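Local coordinates for periplasmic oligopeptide-binding protein (Burkholderia pseudomallei, PDB 3ZS6), which probably binds oligopeptides in the periplasm and delivers them to an ABC transporter for uptake into the cell, at residues Gln10-Val15 with Ser25-Thr30; Ile192-Ser197 with Val211-Ile216; Leu273-Val278 with Lys339-Gly344; Tyr333-Leu338 with Thr374-Thr379. One frame throughout, in Å; residues are numbered along the deposited sequence.

Contact 1: residues Gln10-Val15 with Ser25-Thr30; sequences QVPAEV and SWTGNT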
loop_
_atom_site.group_PDB
_atom_site.type_symbol
_atom_site.label_atom_id
_atom_site.label_comp_id
_atom_site.label_asym_id
_atom_site.label_seq_id
_atom_site.Cartn_x
_atom_site.Cartn_y
_atom_site.Cartn_z
ATOM N N GLN A 10 4.380 -16.125 -4.302
ATOM C CA GLN A 10 2.915 -16.144 -4.223
ATOM C C GLN A 10 2.388 -14.760 -3.859
ATOM O O GLN A 10 2.880 -14.127 -2.918
ATOM C CB GLN A 10 2.426 -17.179 -3.201
ATOM C CG GLN A 10 0.890 -17.175 -2.977
ATOM C CD GLN A 10 0.471 -16.750 -1.562
ATOM O OE1 GLN A 10 1.190 -16.973 -0.587
ATOM N NE2 GLN A 10 -0.716 -16.162 -1.454
ATOM N N VAL A 11 1.403 -14.283 -4.617
ATOM C CA VAL A 11 0.718 -13.030 -4.277
ATOM C C VAL A 11 -0.752 -13.289 -3.903
ATOM O O VAL A 11 -1.340 -14.282 -4.337
ATOM C CB VAL A 11 0.852 -11.975 -5.396
ATOM C CG1 VAL A 11 2.307 -11.465 -5.483
ATOM C CG2 VAL A 11 0.396 -12.545 -6.733
ATOM N N PRO A 12 -1.345 -12.402 -3.082
ATOM C CA PRO A 12 -2.656 -12.683 -2.470
ATOM C C PRO A 12 -3.850 -12.572 -3.425
ATOM O O PRO A 12 -4.950 -12.986 -3.064
ATOM C CB PRO A 12 -2.760 -11.623 -1.363
ATOM C CG PRO A 12 -1.918 -10.469 -1.886
ATOM C CD PRO A 12 -0.760 -11.137 -2.598
ATOM N N ALA A 13 -3.640 -12.035 -4.623
ATOM C CA ALA A 13 -4.738 -11.852 -5.571
ATOM C C ALA A 13 -4.204 -11.501 -6.961
ATOM O O ALA A 13 -3.020 -11.188 -7.111
ATOM C CB ALA A 13 -5.683 -10.759 -5.079
ATOM N N GLU A 14 -5.072 -11.567 -7.971
ATOM C CA GLU A 14 -4.722 -11.117 -9.320
ATOM C C GLU A 14 -4.424 -9.623 -9.294
ATOM O O GLU A 14 -5.186 -8.842 -8.709
ATOM C CB GLU A 14 -5.867 -11.400 -10.296
ATOM C CG GLU A 14 -5.709 -10.756 -11.687
ATOM C CD GLU A 14 -4.564 -11.354 -12.498
ATOM O OE1 GLU A 14 -4.014 -12.410 -12.101
ATOM O OE2 GLU A 14 -4.206 -10.758 -13.534
ATOM N N VAL A 15 -3.317 -9.229 -9.921
ATOM C CA VAL A 15 -2.887 -7.826 -9.942
ATOM C C VAL A 15 -3.897 -6.969 -10.704
ATOM O O VAL A 15 -4.452 -7.419 -11.710
ATOM C CB VAL A 15 -1.481 -7.682 -10.593
ATOM C CG1 VAL A 15 -1.546 -7.926 -12.120
ATOM C CG2 VAL A 15 -0.874 -6.321 -10.275
ATOM N N SER A 25 -1.941 -1.385 -5.565
ATOM C CA SER A 25 -1.833 -2.372 -4.482
ATOM C C SER A 25 -0.411 -2.823 -4.176
ATOM O O SER A 25 0.516 -2.601 -4.965
ATOM C CB SER A 25 -2.668 -3.614 -4.817
ATOM O OG SER A 25 -2.023 -4.384 -5.820
ATOM N N TRP A 26 -0.263 -3.490 -3.034
ATOM C CA TRP A 26 0.980 -4.160 -2.681
ATOM C C TRP A 26 1.405 -5.082 -3.831
ATOM O O TRP A 26 2.571 -5.105 -4.228
ATOM C CB TRP A 26 0.810 -4.984 -1.394
ATOM C CG TRP A 26 2.069 -5.735 -1.002
ATOM C CD1 TRP A 26 3.088 -5.270 -0.222
ATOM C CD2 TRP A 26 2.439 -7.075 -1.386
ATOM N NE1 TRP A 26 4.066 -6.232 -0.091
ATOM C CE2 TRP A 26 3.693 -7.347 -0.792
ATOM C CE3 TRP A 26 1.834 -8.065 -2.169
ATOM C CZ2 TRP A 26 4.356 -8.568 -0.963
ATOM C CZ3 TRP A 26 2.492 -9.279 -2.332
ATOM C CH2 TRP A 26 3.741 -9.522 -1.726
ATOM N N THR A 27 0.453 -5.840 -4.365
ATOM C CA THR A 27 0.766 -6.772 -5.440
ATOM C C THR A 27 1.213 -6.029 -6.704
ATOM O O THR A 27 2.192 -6.411 -7.334
ATOM C CB THR A 27 -0.430 -7.694 -5.779
ATOM O OG1 THR A 27 -0.700 -8.572 -4.672
ATOM C CG2 THR A 27 -0.112 -8.528 -7.030
ATOM N N GLY A 28 0.498 -4.964 -7.062
ATOM C CA GLY A 28 0.843 -4.178 -8.236
ATOM C C GLY A 28 2.230 -3.557 -8.146
ATOM O O GLY A 28 2.983 -3.531 -9.122
ATOM N N ASN A 29 2.574 -3.045 -6.971
ATOM C CA ASN A 29 3.902 -2.469 -6.768
ATOM C C ASN A 29 5.020 -3.514 -6.786
ATOM O O ASN A 29 6.066 -3.284 -7.378
ATOM C CB ASN A 29 3.961 -1.654 -5.473
ATOM C CG ASN A 29 3.367 -0.277 -5.636
ATOM O OD1 ASN A 29 4.081 0.695 -5.919
ATOM N ND2 ASN A 29 2.053 -0.174 -5.444
ATOM N N THR A 30 4.795 -4.656 -6.138
ATOM C CA THR A 30 5.815 -5.713 -6.100
ATOM C C THR A 30 6.108 -6.240 -7.503
ATOM O O THR A 30 7.264 -6.297 -7.931
ATOM C CB THR A 30 5.396 -6.892 -5.205
ATOM O OG1 THR A 30 5.157 -6.427 -3.866
ATOM C CG2 THR A 30 6.493 -7.952 -5.189
#
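Just ahead of Trp26 and Thr27, which meet Val11, Pro12 and Val15, Ser25 forms the N-cap of helix 26-35: Ser25 OG accepts from Gly28 N at 2.9 Å and is also bonded to Glu16. Trp26 carries its indole trans to the backbone N (chi1 178°), and this swings the six-membered ring toward the end of strand 6-11. There Trp26 CZ3 touches Val11 CG1 and Pro12 CD, each at 3.8 Å, while its NE1 is engaged by Asp495 O and Tyr235 packs edge-to-face on the ring.

Strand 6-11 runs through an irregular loop into a helix that folds back over the end of the strand, at the peptide site of this solute-binding protein: the backbone of Trp26 is hydrogen-bonded to the bound peptide.

Thr27 suits its buried place because its two branches do different work. OG1 slides past the proline ring, 3.3 Å from Pro12 CD, whereas the methyl CG2 fits between Val11 CB and Val15 CB, 3.9 Å from each. Next comes Gly28, whose bare CA admits Val15 CG2 to 3.4 Å, tighter than a usual carbon contact. Asn29 turns back along the helix, and its ND2 gives a nearly straight bond (174°) to Ser25 O from above the carbonyl plane; Asn29 OD1 accepts from Ala152 N. Thr30 likewise reaches back, its OG1 meeting Trp26 O at 2.9 Å on the opposite face of that carbonyl from Thr30 N. Thr30 OG1 also sits over the centre of the indole of Trp26, 3.5 Å above its plane.

Contact 2: residues Ile192-Ser197 with Val211-Ile216; sequences IVMAKS and VTYLPI
Ile192 and Tyr213 face each other as a hydrogen-bonded pair of an antiparallel ladder, in which strands 191-196 and 210-215 form a hairpin with a long connection at the middle of a four-stranded mixed sheet.

These two residues exchange two backbone bonds, Ile192 N to Tyr213 O at 3.0 Å and Tyr213 N to Ile192 O at 2.8 Å. Met194 and Val211 form the second such pair, with Met194 N bonded to Val211 O at 2.9 Å and Val211 N to Met194 O at 3.0 Å. Between them Val193 and Thr212 are a non-hydrogen-bonded pair, and a CA-H...O contact runs from Thr212 CA to Ile192 O, 3.4 Å between the heavy atoms.

Side-chain contacts differ on the two faces. Val193 and Thr212, beta-branched residues well suited to extended chain, lie side by side on the partly exposed face. Ile192, Met194, Val211 and Tyr213 fill the buried one; Met194 and Tyr213 pack there against helix 26-35, where Tyr213 OH bonds to Asp34, while Ile192 rests on Leu183 and Trp186 of strand 181-187. Met194 CG sits between the backbone N and the carbonyl carbon (chi1 61°), which lays it alongside Val211, 3.7 Å from Val211 CB. The flexible thioether chain then bends at its last torsion, placing Met194 CE at the edge of the tyrosine ring, near its plane and 3.9 Å from Tyr213 CE2.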
loop_
_atom_site.group_PDB
_atom_site.type_symbol
_atom_site.label_atom_id
_atom_site.label_comp_id
_atom_site.label_asym_id
_atom_site.label_seq_id
_atom_site.Cartn_x
_atom_site.Cartn_y
_atom_site.Cartn_z
ATOM N N ILE A 192 1.839 -15.003 -13.797
ATOM C CA ILE A 192 2.632 -14.026 -14.520
ATOM C C ILE A 192 4.077 -14.516 -14.522
ATOM O O ILE A 192 4.601 -14.917 -13.483
ATOM C CB ILE A 192 2.543 -12.636 -13.879
ATOM C CG1 ILE A 192 1.307 -11.898 -14.393
ATOM C CG2 ILE A 192 3.820 -11.822 -14.161
ATOM C CD1 ILE A 192 1.023 -10.590 -13.667
ATOM N N VAL A 193 4.706 -14.525 -15.693
ATOM C CA VAL A 193 6.101 -14.957 -15.806
ATOM C C VAL A 193 6.947 -13.842 -16.422
ATOM O O VAL A 193 6.522 -13.179 -17.376
ATOM C CB VAL A 193 6.251 -16.246 -16.668
ATOM C CG1 VAL A 193 7.705 -16.713 -16.703
ATOM C CG2 VAL A 193 5.343 -17.357 -16.162
ATOM N N MET A 194 8.143 -13.639 -15.877
ATOM C CA MET A 194 9.065 -12.630 -16.401
ATOM C C MET A 194 10.501 -13.145 -16.427
ATOM O O MET A 194 10.881 -13.995 -15.618
ATOM C CB MET A 194 8.967 -11.314 -15.617
ATOM C CG MET A 194 9.315 -11.407 -14.145
ATOM S SD MET A 194 8.937 -9.880 -13.208
ATOM C CE MET A 194 7.151 -9.774 -13.307
ATOM N N ALA A 195 11.291 -12.621 -17.360
ATOM C CA ALA A 195 12.648 -13.113 -17.594
ATOM C C ALA A 195 13.662 -11.991 -17.418
ATOM O O ALA A 195 13.374 -10.831 -17.727
ATOM C CB ALA A 195 12.754 -13.689 -18.996
ATOM N N LYS A 196 14.850 -12.335 -16.929
ATOM C CA LYS A 196 15.895 -11.331 -16.735
ATOM C C LYS A 196 16.112 -10.570 -18.045
ATOM O O LYS A 196 16.169 -11.171 -19.119
ATOM C CB LYS A 196 17.202 -11.982 -16.275
ATOM C CG LYS A 196 18.387 -11.016 -16.182
ATOM C CD LYS A 196 19.665 -11.731 -15.742
ATOM C CE LYS A 196 20.882 -10.817 -15.888
ATOM N NZ LYS A 196 22.112 -11.418 -15.285
ATOM N N SER A 197 16.218 -9.250 -17.957
ATOM C CA SER A 197 16.421 -8.429 -19.145
ATOM C C SER A 197 17.898 -8.174 -19.397
ATOM O O SER A 197 18.610 -7.712 -18.510
ATOM C CB SER A 197 15.706 -7.086 -19.000
ATOM O OG SER A 197 16.052 -6.220 -20.067
ATOM N N VAL A 211 11.320 -14.999 -12.858
ATOM C CA VAL A 211 10.398 -14.818 -11.748
ATOM C C VAL A 211 8.981 -15.187 -12.172
ATOM O O VAL A 211 8.497 -14.752 -13.222
ATOM C CB VAL A 211 10.401 -13.362 -11.226
ATOM C CG1 VAL A 211 9.532 -13.240 -9.976
ATOM C CG2 VAL A 211 11.807 -12.907 -10.929
ATOM N N THR A 212 8.331 -16.003 -11.353
ATOM C CA THR A 212 6.959 -16.404 -11.584
ATOM C C THR A 212 6.103 -15.917 -10.410
ATOM O O THR A 212 6.420 -16.199 -9.250
ATOM C CB THR A 212 6.855 -17.937 -11.694
ATOM O OG1 THR A 212 7.573 -18.388 -12.852
ATOM C CG2 THR A 212 5.396 -18.384 -11.789
ATOM N N TYR A 213 5.042 -15.172 -10.716
ATOM C CA TYR A 213 4.081 -14.719 -9.706
ATOM C C TYR A 213 2.763 -15.496 -9.817
ATOM O O TYR A 213 2.096 -15.463 -10.861
ATOM C CB TYR A 213 3.802 -13.213 -9.839
ATOM C CG TYR A 213 4.899 -12.329 -9.284
ATOM C CD1 TYR A 213 5.007 -12.108 -7.920
ATOM C CD2 TYR A 213 5.820 -11.708 -10.122
ATOM C CE1 TYR A 213 6.018 -11.307 -7.395
ATOM C CE2 TYR A 213 6.832 -10.901 -9.606
ATOM C CZ TYR A 213 6.923 -10.707 -8.240
ATOM O OH TYR A 213 7.921 -9.907 -7.703
ATOM N N LEU A 214 2.385 -16.179 -8.741
ATOM C CA LEU A 214 1.134 -16.945 -8.716
ATOM C C LEU A 214 0.128 -16.314 -7.761
ATOM O O LEU A 214 0.384 -16.225 -6.561
ATOM C CB LEU A 214 1.391 -18.388 -8.262
ATOM C CG LEU A 214 2.477 -19.177 -8.994
ATOM C CD1 LEU A 214 2.638 -20.577 -8.366
ATOM C CD2 LEU A 214 2.113 -19.275 -10.464
ATOM N N PRO A 215 -1.016 -15.862 -8.289
ATOM C CA PRO A 215 -2.104 -15.382 -7.426
ATOM C C PRO A 215 -2.783 -16.549 -6.737
ATOM O O PRO A 215 -3.402 -17.393 -7.406
ATOM C CB PRO A 215 -3.077 -14.731 -8.416
ATOM C CG PRO A 215 -2.820 -15.450 -9.707
ATOM C CD PRO A 215 -1.336 -15.716 -9.718
ATOM N N ILE A 216 -2.659 -16.601 -5.417
ATOM C CA ILE A 216 -3.290 -17.644 -4.612
ATOM C C ILE A 216 -4.014 -16.968 -3.453
ATOM O O ILE A 216 -3.374 -16.367 -2.586
ATOM C CB ILE A 216 -2.233 -18.594 -4.020
ATOM C CG1 ILE A 216 -1.327 -19.160 -5.122
ATOM C CG2 ILE A 216 -2.896 -19.719 -3.230
ATOM C CD1 ILE A 216 -1.986 -20.239 -5.959
#

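Contact 3: residues Leu273-Val278 with Lys339-Gly344; sequences LKDKRV and KQAGHG
Asp275 holds its carboxylate opposite the backbone N (chi1 -173°), and Arg277 sets CG beside its own N (chi1 -67°) and bends at chi3 (-65°), which brings carboxylate and guanidinium together beside Ala341. Asp275 is the N-cap of helix 276-285, and Ala341 leads into the Schellman motif that ends helix 327-340, where Gly342 takes the positive phi; one helix start therefore meets another helix end.

Asp275 OD1 accepts from Arg277 N at 2.8 Å, the capping bond, and from Arg277 NE at 3.1 Å on its syn lone pair. Arg277 NH2 completes a side-on salt bridge to Asp275 OD2 at 2.7 Å. Held flat in this way, the guanidinium turns one face to the helix end, with Ala341 CA 3.7 Å above its centre. Gln340 O lies over the same face, at a poor angle for bonding.

Alanine is small enough for this tight corner: its CB touches Asp275 OD2 at 3.3 Å and Val278 CG2 at 3.8 Å. The same valine methyl also meets the imidazole of His343, whose ND1 is bonded to Asn347 O. Gln340 NE2 bonds, doubtfully, to one of two Asn336 conformers, while one water accepts from Arg277 NH1 at 3.1 Å and donates to Gln340 OE1 at 3.0 Å.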
loop_
_atom_site.group_PDB
_atom_site.type_symbol
_atom_site.label_atom_id
_atom_site.label_comp_id
_atom_site.label_asym_id
_atom_site.label_seq_id
_atom_site.Cartn_x
_atom_site.Cartn_y
_atom_site.Cartn_z
ATOM N N LEU A 273 -23.813 5.429 9.026
ATOM C CA LEU A 273 -22.373 5.533 9.261
ATOM C C LEU A 273 -21.869 6.966 9.140
ATOM O O LEU A 273 -20.762 7.280 9.571
ATOM C CB LEU A 273 -21.599 4.592 8.329
ATOM C CG LEU A 273 -21.901 3.098 8.480
ATOM C CD1 LEU A 273 -21.203 2.287 7.392
ATOM C CD2 LEU A 273 -21.537 2.569 9.880
ATOM N N LYS A 274 -22.691 7.845 8.576
ATOM C CA LYS A 274 -22.350 9.258 8.522
ATOM C C LYS A 274 -22.326 9.871 9.922
ATOM O O LYS A 274 -21.763 10.944 10.127
ATOM C CB LYS A 274 -23.333 10.027 7.633
ATOM C CG LYS A 274 -24.737 10.163 8.228
ATOM C CD LYS A 274 -25.600 11.066 7.354
ATOM C CE LYS A 274 -26.959 11.337 7.992
ATOM N NZ LYS A 274 -27.733 12.355 7.225
ATOM N N ASP A 275 -22.942 9.194 10.885
ATOM C CA ASP A 275 -22.968 9.693 12.259
ATOM C C ASP A 275 -21.776 9.153 13.049
ATOM O O ASP A 275 -21.658 7.950 13.278
ATOM C CB ASP A 275 -24.292 9.319 12.949
ATOM C CG ASP A 275 -24.446 9.965 14.325
ATOM O OD1 ASP A 275 -23.427 10.159 15.024
ATOM O OD2 ASP A 275 -25.595 10.277 14.714
ATOM N N LYS A 276 -20.895 10.057 13.457
ATOM C CA LYS A 276 -19.689 9.713 14.208
ATOM C C LYS A 276 -19.973 8.825 15.426
ATOM O O LYS A 276 -19.160 7.970 15.790
ATOM C CB LYS A 276 -18.977 11.010 14.622
ATOM C CG LYS A 276 -18.018 10.916 15.800
ATOM C CD LYS A 276 -17.672 12.323 16.295
ATOM C CE LYS A 276 -16.581 12.317 17.360
ATOM N NZ LYS A 276 -16.943 11.522 18.570
ATOM N N ARG A 277 -21.125 9.024 16.057
ATOM C CA ARG A 277 -21.487 8.226 17.227
ATOM C C ARG A 277 -21.680 6.748 16.875
ATOM O O ARG A 277 -21.303 5.865 17.648
ATOM C CB ARG A 277 -22.736 8.794 17.903
ATOM C CG ARG A 277 -22.507 10.167 18.547
ATOM C CD ARG A 277 -23.833 10.836 18.901
ATOM N NE ARG A 277 -24.608 11.129 17.697
ATOM C CZ ARG A 277 -25.746 11.816 17.689
ATOM N NH1 ARG A 277 -26.241 12.286 18.833
ATOM N NH2 ARG A 277 -26.386 12.030 16.542
ATOM N N VAL A 278 -22.268 6.480 15.714
ATOM C CA VAL A 278 -22.425 5.100 15.249
ATOM C C VAL A 278 -21.061 4.467 14.939
ATOM O O VAL A 278 -20.786 3.342 15.366
ATOM C CB VAL A 278 -23.346 5.010 14.001
ATOM C CG1 VAL A 278 -23.406 3.577 13.474
ATOM C CG2 VAL A 278 -24.754 5.521 14.329
ATOM N N LYS A 339 -27.993 4.747 20.889
ATOM C CA LYS A 339 -29.241 5.354 21.338
ATOM C C LYS A 339 -29.223 6.848 21.042
ATOM O O LYS A 339 -30.156 7.385 20.440
ATOM C CB LYS A 339 -29.442 5.099 22.832
ATOM C CG LYS A 339 -30.678 5.761 23.430
ATOM C CD LYS A 339 -30.846 5.373 24.900
ATOM C CE LYS A 339 -32.097 5.997 25.507
ATOM N NZ LYS A 339 -32.197 5.712 26.968
ATOM N N GLN A 340 -28.147 7.515 21.454
ATOM C CA GLN A 340 -27.988 8.945 21.202
ATOM C C GLN A 340 -28.143 9.261 19.718
ATOM O O GLN A 340 -28.679 10.305 19.349
ATOM C CB GLN A 340 -26.627 9.436 21.712
ATOM C CG GLN A 340 -26.487 9.442 23.235
ATOM C CD GLN A 340 -25.057 9.698 23.706
ATOM O OE1 GLN A 340 -24.227 10.236 22.968
ATOM N NE2 GLN A 340 -24.763 9.305 24.943
ATOM N N ALA A 341 -27.681 8.352 18.867
ATOM C CA ALA A 341 -27.715 8.574 17.421
ATOM C C ALA A 341 -29.051 8.193 16.794
ATOM O O ALA A 341 -29.225 8.310 15.581
ATOM C CB ALA A 341 -26.588 7.806 16.743
ATOM N N GLY A 342 -29.988 7.723 17.613
ATOM C CA GLY A 342 -31.304 7.356 17.120
ATOM C C GLY A 342 -31.376 5.940 16.576
ATOM O O GLY A 342 -32.279 5.607 15.805
ATOM N N HIS A 343 -30.418 5.108 16.973
ATOM C CA HIS A 343 -30.415 3.700 16.579
ATOM C C HIS A 343 -30.403 2.767 17.778
ATOM O O HIS A 343 -29.614 1.823 17.836
ATOM C CB HIS A 343 -29.243 3.394 15.648
ATOM C CG HIS A 343 -29.389 4.013 14.299
ATOM N ND1 HIS A 343 -30.324 3.582 13.383
ATOM C CD2 HIS A 343 -28.746 5.056 13.721
ATOM C CE1 HIS A 343 -30.240 4.320 12.292
ATOM N NE2 HIS A 343 -29.289 5.221 12.470
ATOM N N GLY A 344 -31.283 3.047 18.734
ATOM C CA GLY A 344 -31.497 2.160 19.859
ATOM C C GLY A 344 -32.289 0.935 19.441
ATOM O O GLY A 344 -32.421 0.631 18.251
HETATM O O HOH W 1 -24.973 12.833 21.625
#

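Contact 4: residues Tyr333-Leu338 with Thr374-Thr379; sequences YAKNLL and TKLGVT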
loop_
_atom_site.group_PDB
_atom_site.type_symbol
_atom_site.label_atom_id
_atom_site.label_comp_id
_atom_site.label_asym_id
_atom_site.label_seq_id
_atom_site.Cartn_x
_atom_site.Cartn_y
_atom_site.Cartn_z
ATOM N N TYR A 333 -21.275 2.128 27.101
ATOM C CA TYR A 333 -21.027 3.412 26.467
ATOM C C TYR A 333 -21.429 3.350 24.990
ATOM O O TYR A 333 -22.075 4.259 24.474
ATOM C CB TYR A 333 -19.556 3.795 26.629
ATOM C CG TYR A 333 -19.227 5.229 26.278
ATOM C CD1 TYR A 333 -19.048 5.613 24.955
ATOM C CD2 TYR A 333 -19.084 6.196 27.270
ATOM C CE1 TYR A 333 -18.745 6.914 24.626
ATOM C CE2 TYR A 333 -18.780 7.508 26.950
ATOM C CZ TYR A 333 -18.612 7.860 25.623
ATOM O OH TYR A 333 -18.304 9.158 25.279
ATOM N N ALA A 334 -21.064 2.264 24.313
ATOM C CA ALA A 334 -21.333 2.145 22.877
ATOM C C ALA A 334 -22.830 2.029 22.576
ATOM O O ALA A 334 -23.336 2.649 21.634
ATOM C CB ALA A 334 -20.554 0.957 22.272
ATOM N N LYS A 335 -23.538 1.228 23.371
ATOM C CA LYS A 335 -24.993 1.128 23.236
ATOM C C LYS A 335 -25.674 2.486 23.430
ATOM O O LYS A 335 -26.634 2.821 22.736
ATOM C CB LYS A 335 -25.572 0.094 24.213
ATOM C CG LYS A 335 -25.465 -1.339 23.716
ATOM C CD LYS A 335 -26.189 -2.322 24.622
ATOM C CE LYS A 335 -25.447 -2.531 25.930
ATOM N NZ LYS A 335 -26.133 -3.535 26.792
ATOM N N ASN A 336 -25.175 3.270 24.376
ATOM C CA ASN A 336 -25.705 4.609 24.616
ATOM C C ASN A 336 -25.435 5.535 23.426
ATOM O O ASN A 336 -26.253 6.393 23.084
ATOM C CB ASN A 336 -25.106 5.191 25.897
ATOM C CG ASN A 336 -26.007 6.222 26.551
ATOM O OD1 ASN A 336 -25.866 7.424 26.322
ATOM N ND2 ASN A 336 -26.937 5.755 27.375
ATOM N N LEU A 337 -24.279 5.357 22.794
ATOM C CA LEU A 337 -23.967 6.117 21.592
ATOM C C LEU A 337 -24.990 5.819 20.500
ATOM O O LEU A 337 -25.481 6.731 19.840
ATOM C CB LEU A 337 -22.551 5.796 21.091
ATOM C CG LEU A 337 -21.393 6.376 21.896
ATOM C CD1 LEU A 337 -20.049 5.861 21.347
ATOM C CD2 LEU A 337 -21.435 7.899 21.889
ATOM N N LEU A 338 -25.307 4.539 20.309
ATOM C CA LEU A 338 -26.281 4.146 19.295
ATOM C C LEU A 338 -27.633 4.772 19.610
ATOM O O LEU A 338 -28.332 5.267 18.719
ATOM C CB LEU A 338 -26.410 2.623 19.217
ATOM C CG LEU A 338 -25.251 1.851 18.564
ATOM C CD1 LEU A 338 -25.584 0.372 18.461
ATOM C CD2 LEU A 338 -24.925 2.426 17.191
ATOM N N THR A 374 -23.558 -9.757 19.333
ATOM C CA THR A 374 -23.720 -10.062 20.751
ATOM C C THR A 374 -23.585 -8.844 21.662
ATOM O O THR A 374 -24.169 -8.811 22.744
ATOM C CB THR A 374 -22.725 -11.148 21.209
ATOM O OG1 THR A 374 -21.388 -10.662 21.043
ATOM C CG2 THR A 374 -22.901 -12.412 20.385
ATOM N N LYS A 375 -22.825 -7.840 21.235
ATOM C CA LYS A 375 -22.590 -6.685 22.099
ATOM C C LYS A 375 -23.483 -5.486 21.795
ATOM O O LYS A 375 -23.762 -4.679 22.679
ATOM C CB LYS A 375 -21.119 -6.268 22.096
ATOM C CG LYS A 375 -20.186 -7.311 22.708
ATOM C CD LYS A 375 -18.736 -6.845 22.679
ATOM C CE LYS A 375 -17.786 -7.936 23.161
ATOM N NZ LYS A 375 -16.355 -7.554 22.957
ATOM N N LEU A 376 -23.941 -5.367 20.557
ATOM C CA LEU A 376 -24.709 -4.190 20.169
ATOM C C LEU A 376 -26.032 -4.551 19.513
ATOM O O LEU A 376 -26.880 -3.686 19.299
ATOM C CB LEU A 376 -23.890 -3.320 19.212
ATOM C CG LEU A 376 -22.629 -2.637 19.751
ATOM C CD1 LEU A 376 -21.907 -1.929 18.615
ATOM C CD2 LEU A 376 -22.979 -1.651 20.865
ATOM N N GLY A 377 -26.203 -5.825 19.179
ATOM C CA GLY A 377 -27.378 -6.247 18.440
ATOM C C GLY A 377 -27.363 -5.686 17.028
ATOM O O GLY A 377 -28.408 -5.523 16.396
ATOM N N VAL A 378 -26.168 -5.366 16.540
ATOM C CA VAL A 378 -25.991 -4.907 15.166
ATOM C C VAL A 378 -25.714 -6.091 14.248
ATOM O O VAL A 378 -24.874 -6.937 14.556
ATOM C CB VAL A 378 -24.832 -3.888 15.062
ATOM C CG1 VAL A 378 -24.443 -3.660 13.609
ATOM C CG2 VAL A 378 -25.223 -2.578 15.726
ATOM N N THR A 379 -26.415 -6.154 13.123
ATOM C CA THR A 379 -26.262 -7.282 12.213
ATOM C C THR A 379 -25.353 -6.935 11.032
ATOM O O THR A 379 -25.631 -6.012 10.265
ATOM C CB THR A 379 -27.629 -7.757 11.674
ATOM O OG1 THR A 379 -28.497 -8.077 12.768
ATOM C CG2 THR A 379 -27.465 -8.982 10.793
#
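Leu376 points its methyl CD2 at the flank of helix 327-340, between Ala334, Lys335 and Leu338, and makes the main apolar contact here. It stands at the end of helix 359-376, the helical limb of a beta-alpha-beta crossover whose parallel strands, 350-356 and 379-385, are neighbours in the large mixed sheet; helix 327-340 packs beside that limb.

Leu376 CG lies beside the backbone N (chi1 -66°), and with CD1 anti (chi2 175°) the other methyl, CD2, is the one turned to helix 327-340. It is 3.8 Å from Ala334 CB and 3.8 Å from Lys335 CG. Ala334 suits the close side of this approach: its single methyl lets the leucine come near the helix, and the same residue also packs on Met284 and Val285 of helix 276-285. Leu338, one turn further on, lies at about a right angle to Leu376, and Leu338 CD1 touches both Leu376 CD2 and Leu376 CB at 4.1 Å. That methyl also approaches Val378, although Val378 is modelled in two conformers and the detail is uncertain.

Gly377 makes the turn between Leu376 and Val378, its positive phi being easy for a glycine as the chain leaves the helix for strand 379-385. The extended side chain of Lys375 leads away to a salt bridge with Glu371, and its carbonyl alone takes part here. Toward solvent, Lys335 suits its place by the aliphatic stem of its side chain, which packs on that carbonyl: Lys335 CG and CD each lie 3.9 Å from Lys375 O.

Contacts 1 and 2 are buried and belong to one region: strands 6-11 and 210-215 are neighbours in the same sheet, joined by backbone pairing of Val11 with Leu214 and Ile216, and helix 26-35 packs on both. Contact 2 is built on a backbone ladder, whereas contact 1 joins strand end to helix by van der Waals packing, without hydrogen bonds between its segments, close to the peptide. Contacts 3 and 4 lie across the molecule, about 48 and 47 Å from contact 2 between centres. They share helix 327-340, and His343 N probably bonds to Leu338 O between them. Contact 3, at the surface, sets a salt-bridged guanidinium and a water against a helix end; contact 4, partly buried, relies on aliphatic packing.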